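Local structure of beta-1,4-mannanase (Aplysia kurodai, 3VUP) at residues 228-231 with 237-240; 232-237 with 271-276; 259-264 with 281-286. The protein probably hydrolyses the beta-1,4-linked mannose backbone of mannan as a digestive enzyme of the sea hare. One frame throughout, in Å; residues are numbered along the deposited sequence. Where two conformers were deposited one is given.

The three contacts gather toward the C-terminal ends of the barrel strands, their centres 8 to 9 Å apart. Interactions 1 and 2 share Asn237. Both segments of interaction 1 and residues 232-237 belong to the loop after strand 220-224; 271-276 and 281-286 belong to the loop after strand 259-262. Tyr283 of interaction 3 reaches both neighbours: its O is 2.8 Å from Thr231 OG1 and its OH 2.7 Å from Val273 O, both probable hydrogen bonds. The Asn238 side chain is about 4 Å from the sulfate ion (nearest atoms). His262 and Tyr264 bond to Glu162 and Glu293, at the ends of the fourth and seventh strands, probably the catalytic pair as in related barrel glycosidases.

Interaction 1. Residues 228-231 with 237-240; sequences KSNT and NNHY
The Tyr240 ring lies alongside Ser229, with CE2 3.5 Å from Ser229 OG, which sits in the ring plane at its edge. The contact closes the loop that follows strand 220-224, the fifth strand of the TIM barrel, and an Asx turn lies at its centre. In that turn Asn238 OD1 accepts Tyr240 N at 3.0 Å. The same oxygen takes Asn230 ND2, also at 3.0 Å but less straight. The two donors come from opposite faces of the Asn238 amide, each above its plane. Two bonds therefore grip one buried oxygen and limit rotation of the amide. With CG trans to its backbone N (chi1 177°), the Asn238 amide is carried alongside that of Asn230, where OD1 can take the ND2 hydrogen. Their amide planes are 42° apart. The Asn230 amide also meets the Tyr240 ring, coming to its edge nearly at right angles to the ring plane.

The backbones are joined directly as well. His239 N gives an almost straight bond to Ser229 O (3.0 Å, 174°). On one face of the Tyr240 ring, His239 CB sits over the centre. Beyond the contact, Ser229 OG and Tyr240 OH both bond to Glu164 OE2, so one carboxylate oxygen serves both sides. Helix 197-214 packs against Tyr240 through Leu201 and Leu204. One water bridges the carbonyls at the far end of the contact, donating to Lys228 O at 2.8 Å and to Asn237 O at 2.7 Å.

Interaction 2. Residues 232-237 with 271-276; sequences DHFNMN and DEVAPF
Val273 N bonds to Asp271 OD2 at 2.9 Å, and this fixes the piece of backbone from which the valine meets Phe234. The carboxylate oxygen is approached from above its plane. This is an Asx turn, set within a type I beta turn from Asp271 to Ala274. Asp271 OD1 has its own partner, Asn226 ND2, so both oxygens of the side chain are used.

The contact itself is apolar. Val273 CG1 lies over one face of the Phe234 ring, offset toward the rim. It is a CH-pi contact, with CG1 4.1 Å from the ring centroid and 26° off the ring normal. The other methyl, CG2, packs on Phe234 CB at 3.8 Å. The two branches thus fit against both the root and the face of the phenylalanine, while the two side chains run antiparallel past one another. With CG1 trans to the backbone N (chi1 -171°) and CG2 beside that N, the two methyls divide between the ring face and CB. Glu272 O approaches Phe234 CD1 at 3.8 Å.

Phe234 is presented by a tight type I' turn from His233 to Met236, closed by Met236 N to His233 O at 3.0 Å. Phe234 and Asn235 hold the positive phi values of such a turn. The ring also meets His278 edge-to-face and touches the Tyr283 ring. Replacing Phe234 with an alanine would remove the ring, and the Val273 methyls would probably lose the face they rest on, with a gap opened between the two loops. The contact is loop-to-loop packing on a TIM barrel, joining two beta turns that follow its fifth and sixth strands.

Interaction 3. Residues 259-264 with 281-286; sequences YQFHSY and SDYGLH. With SO4 (sulfate ion), chain D.
Phe261 points the edge of its ring at the face of Tyr283 in a T-shaped pair. The planes are 68° apart and the centroids 4.9 Å. Phe261 CE2 does the touching, over the middle of the Tyr283 ring.

Leu285 comes at Phe261 from the opposite direction. Its CD1 meets the edge of that ring at CZ, 3.8 Å away, and also reaches Tyr259 CD2 at 3.6 Å. With CG trans to the carbonyl carbon of Leu285 (chi1 -59°), this one methyl is carried in between two aromatic side chains. Leu285 CD2 packs on Tyr259 CE2 as well.

The far end of Tyr259 bonds to the sulfate: its OH donates to O3 at 2.7 Å, in the plane of the ring. His286 holds the same ion twice, through its backbone N to O2 at 2.7 Å and through ND1 to O4 at 2.8 Å. The ND1 bond is nearly straight (175°). In this crystal the ion, probably from the crystallisation liquor, bridges strand and loop.

Gln260 and His262 alternate with these residues and touch Arg60 of strand 58-65. His262 NE2 donates to Gln260 OE1, and His262 ND1 bonds to Glu162. This is the alternation of a TIM-barrel strand: Gln260 and His262 face the bore, while Tyr259 and Phe261 face outward. Here a loop with a short 3-10 turn, and no alpha-helix, packs on the outside of the sixth strand.

Interaction 1. Residues 228-231 with 237-240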
# COMPACT_ATOMS: atom_id res chain seq x y z
N LYS A 228 8.83 -8.28 -9.39
CA LYS A 228 8.62 -9.14 -10.55
C LYS A 228 7.29 -8.90 -11.28
O LYS A 228 7.22 -9.18 -12.47
CB LYS A 228 8.76 -10.61 -10.17
CG LYS A 228 10.20 -11.03 -9.95
CD LYS A 228 10.32 -12.45 -9.43
CE LYS A 228 11.78 -12.81 -9.19
NZ LYS A 228 11.94 -14.23 -8.77
N SER A 229 6.25 -8.42 -10.59
CA SER A 229 4.98 -8.12 -11.26
C SER A 229 4.87 -6.68 -11.76
O SER A 229 3.84 -6.32 -12.32
CB SER A 229 3.82 -8.39 -10.32
OG SER A 229 4.00 -7.58 -9.18
N ASN A 230 5.92 -5.88 -11.59
CA ASN A 230 5.82 -4.43 -11.65
C ASN A 230 6.99 -3.81 -12.44
O ASN A 230 7.26 -2.62 -12.30
CB ASN A 230 5.82 -3.92 -10.19
CG ASN A 230 5.18 -2.53 -9.95
OD1 ASN A 230 5.05 -2.15 -8.80
ND2 ASN A 230 4.77 -1.82 -10.99
N THR A 231 7.66 -4.59 -13.27
CA THR A 231 8.73 -4.07 -14.12
C THR A 231 8.75 -4.82 -15.43
O THR A 231 8.46 -6.03 -15.46
CB THR A 231 10.12 -4.15 -13.43
OG1 THR A 231 11.12 -3.61 -14.29
CG2 THR A 231 10.50 -5.57 -13.07
N ASN A 237 7.25 -8.49 -16.58
CA ASN A 237 6.19 -7.76 -17.24
C ASN A 237 5.52 -6.86 -16.20
O ASN A 237 5.07 -7.35 -15.16
CB ASN A 237 5.22 -8.81 -17.79
CG ASN A 237 4.02 -8.24 -18.48
OD1 ASN A 237 3.96 -7.06 -18.83
ND2 ASN A 237 3.02 -9.09 -18.70
N ASN A 238 5.45 -5.55 -16.47
CA ASN A 238 4.81 -4.63 -15.54
C ASN A 238 3.31 -4.58 -15.76
O ASN A 238 2.84 -4.03 -16.75
CB ASN A 238 5.39 -3.22 -15.67
CG ASN A 238 4.70 -2.23 -14.77
OD1 ASN A 238 4.06 -2.60 -13.78
ND2 ASN A 238 4.82 -0.95 -15.10
N HIS A 239 2.57 -5.18 -14.84
CA HIS A 239 1.12 -5.23 -14.94
C HIS A 239 0.39 -3.96 -14.55
O HIS A 239 -0.80 -3.84 -14.81
CB HIS A 239 0.60 -6.38 -14.09
CG HIS A 239 0.92 -7.71 -14.68
ND1 HIS A 239 0.21 -8.23 -15.74
CD2 HIS A 239 1.92 -8.59 -14.43
CE1 HIS A 239 0.74 -9.39 -16.09
NE2 HIS A 239 1.78 -9.63 -15.31
N TYR A 240 1.10 -3.02 -13.94
CA TYR A 240 0.43 -1.94 -13.22
C TYR A 240 0.66 -0.56 -13.82
O TYR A 240 0.44 0.46 -13.15
CB TYR A 240 0.83 -1.97 -11.75
CG TYR A 240 0.58 -3.33 -11.12
CD1 TYR A 240 -0.71 -3.79 -10.89
CD2 TYR A 240 1.64 -4.15 -10.76
CE1 TYR A 240 -0.94 -5.03 -10.30
CE2 TYR A 240 1.42 -5.39 -10.18
CZ TYR A 240 0.13 -5.82 -9.95
OH TYR A 240 -0.12 -7.04 -9.36
O HOH W 1 5.50 -9.92 -14.49

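Interaction 2. Residues 232-237 with 271-276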
# COMPACT_ATOMS: atom_id res chain seq x y z
N ASP A 232 9.08 -4.11 -16.51
CA ASP A 232 9.31 -4.74 -17.81
C ASP A 232 10.77 -5.13 -18.00
O ASP A 232 11.12 -5.73 -19.01
CB ASP A 232 8.85 -3.83 -18.93
CG ASP A 232 7.34 -3.71 -19.00
OD1 ASP A 232 6.66 -4.77 -19.00
OD2 ASP A 232 6.83 -2.57 -19.01
N HIS A 233 11.62 -4.80 -17.03
CA HIS A 233 13.01 -5.25 -17.04
C HIS A 233 13.11 -6.61 -16.36
O HIS A 233 12.10 -7.16 -15.93
CB HIS A 233 13.91 -4.18 -16.40
CG HIS A 233 14.03 -2.95 -17.24
ND1 HIS A 233 15.21 -2.53 -17.80
CD2 HIS A 233 13.08 -2.10 -17.69
CE1 HIS A 233 15.00 -1.44 -18.51
NE2 HIS A 233 13.71 -1.16 -18.47
N PHE A 234 14.32 -7.17 -16.30
CA PHE A 234 14.54 -8.43 -15.59
C PHE A 234 13.72 -9.60 -16.15
O PHE A 234 13.41 -10.55 -15.43
CB PHE A 234 14.26 -8.29 -14.08
CG PHE A 234 15.14 -7.28 -13.40
CD1 PHE A 234 16.42 -7.62 -12.99
CD2 PHE A 234 14.68 -5.99 -13.15
CE1 PHE A 234 17.22 -6.70 -12.36
CE2 PHE A 234 15.49 -5.06 -12.53
CZ PHE A 234 16.76 -5.41 -12.13
N ASN A 235 13.40 -9.54 -17.45
CA ASN A 235 12.61 -10.59 -18.10
C ASN A 235 11.19 -10.69 -17.52
O ASN A 235 10.54 -11.73 -17.65
CB ASN A 235 13.31 -11.96 -18.09
CG ASN A 235 14.76 -11.89 -18.54
OD1 ASN A 235 15.08 -11.24 -19.54
ND2 ASN A 235 15.65 -12.55 -17.79
N MET A 236 10.73 -9.60 -16.91
CA MET A 236 9.41 -9.54 -16.29
C MET A 236 8.46 -8.66 -17.10
O MET A 236 8.82 -8.14 -18.16
CB MET A 236 9.55 -9.04 -14.85
CG MET A 236 10.39 -9.99 -13.99
SD MET A 236 9.61 -11.60 -13.75
CE MET A 236 11.08 -12.61 -13.47
N ASN A 237 7.25 -8.49 -16.58
CA ASN A 237 6.19 -7.76 -17.24
C ASN A 237 5.52 -6.86 -16.20
O ASN A 237 5.07 -7.35 -15.16
CB ASN A 237 5.22 -8.81 -17.79
CG ASN A 237 4.02 -8.24 -18.48
OD1 ASN A 237 3.96 -7.06 -18.83
ND2 ASN A 237 3.02 -9.09 -18.70
N ASP A 271 16.59 -12.54 -4.22
CA ASP A 271 16.37 -13.05 -5.57
C ASP A 271 16.98 -12.14 -6.64
O ASP A 271 17.57 -11.12 -6.32
CB ASP A 271 14.89 -13.42 -5.82
CG ASP A 271 13.96 -12.23 -6.04
OD1 ASP A 271 12.74 -12.43 -5.84
OD2 ASP A 271 14.41 -11.14 -6.46
N GLU A 272 16.86 -12.53 -7.90
CA GLU A 272 17.58 -11.85 -8.97
C GLU A 272 17.04 -10.46 -9.30
O GLU A 272 17.66 -9.71 -10.05
CB GLU A 272 17.60 -12.71 -10.24
CG GLU A 272 18.16 -14.10 -10.04
CD GLU A 272 18.16 -14.91 -11.32
OE1 GLU A 272 17.72 -14.37 -12.36
OE2 GLU A 272 18.61 -16.07 -11.30
N VAL A 273 15.88 -10.13 -8.75
CA VAL A 273 15.21 -8.88 -9.08
C VAL A 273 15.12 -7.98 -7.83
O VAL A 273 14.52 -6.91 -7.86
CB VAL A 273 13.81 -9.20 -9.69
CG1 VAL A 273 13.13 -7.96 -10.26
CG2 VAL A 273 13.97 -10.23 -10.80
N ALA A 274 15.76 -8.40 -6.74
CA ALA A 274 15.53 -7.77 -5.45
C ALA A 274 15.91 -6.29 -5.40
O ALA A 274 17.01 -5.91 -5.80
CB ALA A 274 16.27 -8.51 -4.35
N PRO A 275 15.02 -5.45 -4.88
CA PRO A 275 15.38 -4.04 -4.71
C PRO A 275 16.64 -3.84 -3.87
O PRO A 275 17.38 -2.89 -4.12
CB PRO A 275 14.13 -3.45 -4.03
CG PRO A 275 13.01 -4.26 -4.65
CD PRO A 275 13.57 -5.67 -4.71
N PHE A 276 16.91 -4.74 -2.93
CA PHE A 276 18.06 -4.63 -2.03
C PHE A 276 19.40 -5.01 -2.65
O PHE A 276 20.42 -4.90 -2.00
CB PHE A 276 17.79 -5.38 -0.73
CG PHE A 276 16.90 -4.61 0.19
CD1 PHE A 276 17.43 -3.58 0.96
CD2 PHE A 276 15.55 -4.87 0.26
CE1 PHE A 276 16.62 -2.83 1.79
CE2 PHE A 276 14.74 -4.13 1.10
CZ PHE A 276 15.27 -3.11 1.86

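Interaction 3. Residues 259-264 with 281-286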
# COMPACT_ATOMS: atom_id res chain seq x y z
N TYR A 259 4.72 3.81 -7.25
CA TYR A 259 4.79 2.37 -7.08
C TYR A 259 5.36 2.03 -5.71
O TYR A 259 6.05 2.84 -5.08
CB TYR A 259 5.65 1.78 -8.18
CG TYR A 259 5.09 1.86 -9.59
CD1 TYR A 259 3.85 1.32 -9.90
CD2 TYR A 259 5.83 2.42 -10.62
CE1 TYR A 259 3.36 1.34 -11.21
CE2 TYR A 259 5.36 2.44 -11.93
CZ TYR A 259 4.13 1.89 -12.22
OH TYR A 259 3.65 1.88 -13.51
N GLN A 260 5.08 0.81 -5.27
CA GLN A 260 5.46 0.35 -3.94
C GLN A 260 5.86 -1.11 -4.03
O GLN A 260 5.04 -1.97 -4.33
CB GLN A 260 4.28 0.51 -2.98
CG GLN A 260 4.62 0.03 -1.57
CD GLN A 260 3.43 -0.28 -0.70
OE1 GLN A 260 3.53 -1.10 0.22
NE2 GLN A 260 2.28 0.34 -0.98
N PHE A 261 7.15 -1.37 -3.81
CA PHE A 261 7.69 -2.73 -3.86
C PHE A 261 7.85 -3.28 -2.45
O PHE A 261 8.31 -2.57 -1.55
CB PHE A 261 9.11 -2.74 -4.44
CG PHE A 261 9.25 -2.31 -5.89
CD1 PHE A 261 8.18 -2.16 -6.76
CD2 PHE A 261 10.53 -2.10 -6.38
CE1 PHE A 261 8.39 -1.78 -8.09
CE2 PHE A 261 10.75 -1.74 -7.69
CZ PHE A 261 9.68 -1.59 -8.55
N HIS A 262 7.54 -4.56 -2.26
CA HIS A 262 7.96 -5.26 -1.05
C HIS A 262 9.17 -6.12 -1.41
O HIS A 262 9.28 -6.60 -2.53
CB HIS A 262 6.83 -6.12 -0.51
CG HIS A 262 5.61 -5.33 -0.20
ND1 HIS A 262 4.39 -5.92 0.09
CD2 HIS A 262 5.40 -3.99 -0.15
CE1 HIS A 262 3.50 -4.97 0.32
NE2 HIS A 262 4.08 -3.80 0.17
N SER A 263 10.08 -6.29 -0.45
CA SER A 263 11.26 -7.10 -0.74
C SER A 263 11.75 -7.85 0.48
O SER A 263 12.12 -7.27 1.49
CB SER A 263 12.38 -6.23 -1.31
OG SER A 263 13.50 -7.02 -1.69
N TYR A 264 11.78 -9.17 0.33
CA TYR A 264 12.23 -10.09 1.36
C TYR A 264 13.16 -11.11 0.74
O TYR A 264 12.91 -11.62 -0.36
CB TYR A 264 11.03 -10.82 1.96
CG TYR A 264 10.03 -9.95 2.68
CD1 TYR A 264 10.23 -9.59 4.01
CD2 TYR A 264 8.88 -9.50 2.05
CE1 TYR A 264 9.32 -8.83 4.70
CE2 TYR A 264 7.96 -8.72 2.73
CZ TYR A 264 8.18 -8.40 4.06
OH TYR A 264 7.27 -7.65 4.78
N SER A 281 16.51 2.97 -10.59
CA SER A 281 16.53 3.15 -12.02
C SER A 281 16.59 1.84 -12.80
O SER A 281 16.25 1.81 -13.98
CB SER A 281 17.69 4.06 -12.43
OG SER A 281 18.91 3.52 -11.98
N ASP A 282 17.01 0.75 -12.16
CA ASP A 282 17.08 -0.55 -12.84
C ASP A 282 15.71 -1.06 -13.29
O ASP A 282 15.63 -1.94 -14.15
CB ASP A 282 17.70 -1.61 -11.93
CG ASP A 282 19.16 -1.37 -11.65
OD1 ASP A 282 19.85 -0.77 -12.50
OD2 ASP A 282 19.63 -1.80 -10.57
N TYR A 283 14.64 -0.52 -12.71
CA TYR A 283 13.30 -1.04 -12.98
C TYR A 283 12.62 -0.42 -14.19
O TYR A 283 11.58 -0.90 -14.62
CB TYR A 283 12.43 -0.96 -11.70
CG TYR A 283 13.04 -1.83 -10.63
CD1 TYR A 283 12.78 -3.20 -10.59
CD2 TYR A 283 13.94 -1.31 -9.71
CE1 TYR A 283 13.37 -4.02 -9.65
CE2 TYR A 283 14.53 -2.12 -8.76
CZ TYR A 283 14.26 -3.47 -8.74
OH TYR A 283 14.87 -4.26 -7.79
N GLY A 284 13.20 0.65 -14.72
CA GLY A 284 12.69 1.25 -15.94
C GLY A 284 11.34 1.92 -15.79
O GLY A 284 10.57 2.00 -16.74
N LEU A 285 11.06 2.40 -14.58
CA LEU A 285 9.78 3.03 -14.27
C LEU A 285 9.91 4.54 -14.26
O LEU A 285 11.01 5.09 -14.32
CB LEU A 285 9.23 2.48 -12.95
CG LEU A 285 9.03 0.96 -12.95
CD1 LEU A 285 8.71 0.46 -11.56
CD2 LEU A 285 7.96 0.53 -13.94
N HIS A 286 8.76 5.22 -14.19
CA HIS A 286 8.70 6.67 -14.30
C HIS A 286 7.79 7.27 -13.23
O HIS A 286 7.17 8.31 -13.44
CB HIS A 286 8.21 7.07 -15.68
CG HIS A 286 9.08 6.55 -16.78
ND1 HIS A 286 8.94 5.28 -17.30
CD2 HIS A 286 10.13 7.11 -17.42
CE1 HIS A 286 9.85 5.09 -18.24
NE2 HIS A 286 10.59 6.18 -18.33
S SO4 D . 5.87 3.92 -15.83
O1 SO4 D . 5.39 4.99 -16.69
O2 SO4 D . 6.14 4.45 -14.50
O3 SO4 D . 4.86 2.88 -15.72
O4 SO4 D . 7.12 3.39 -16.38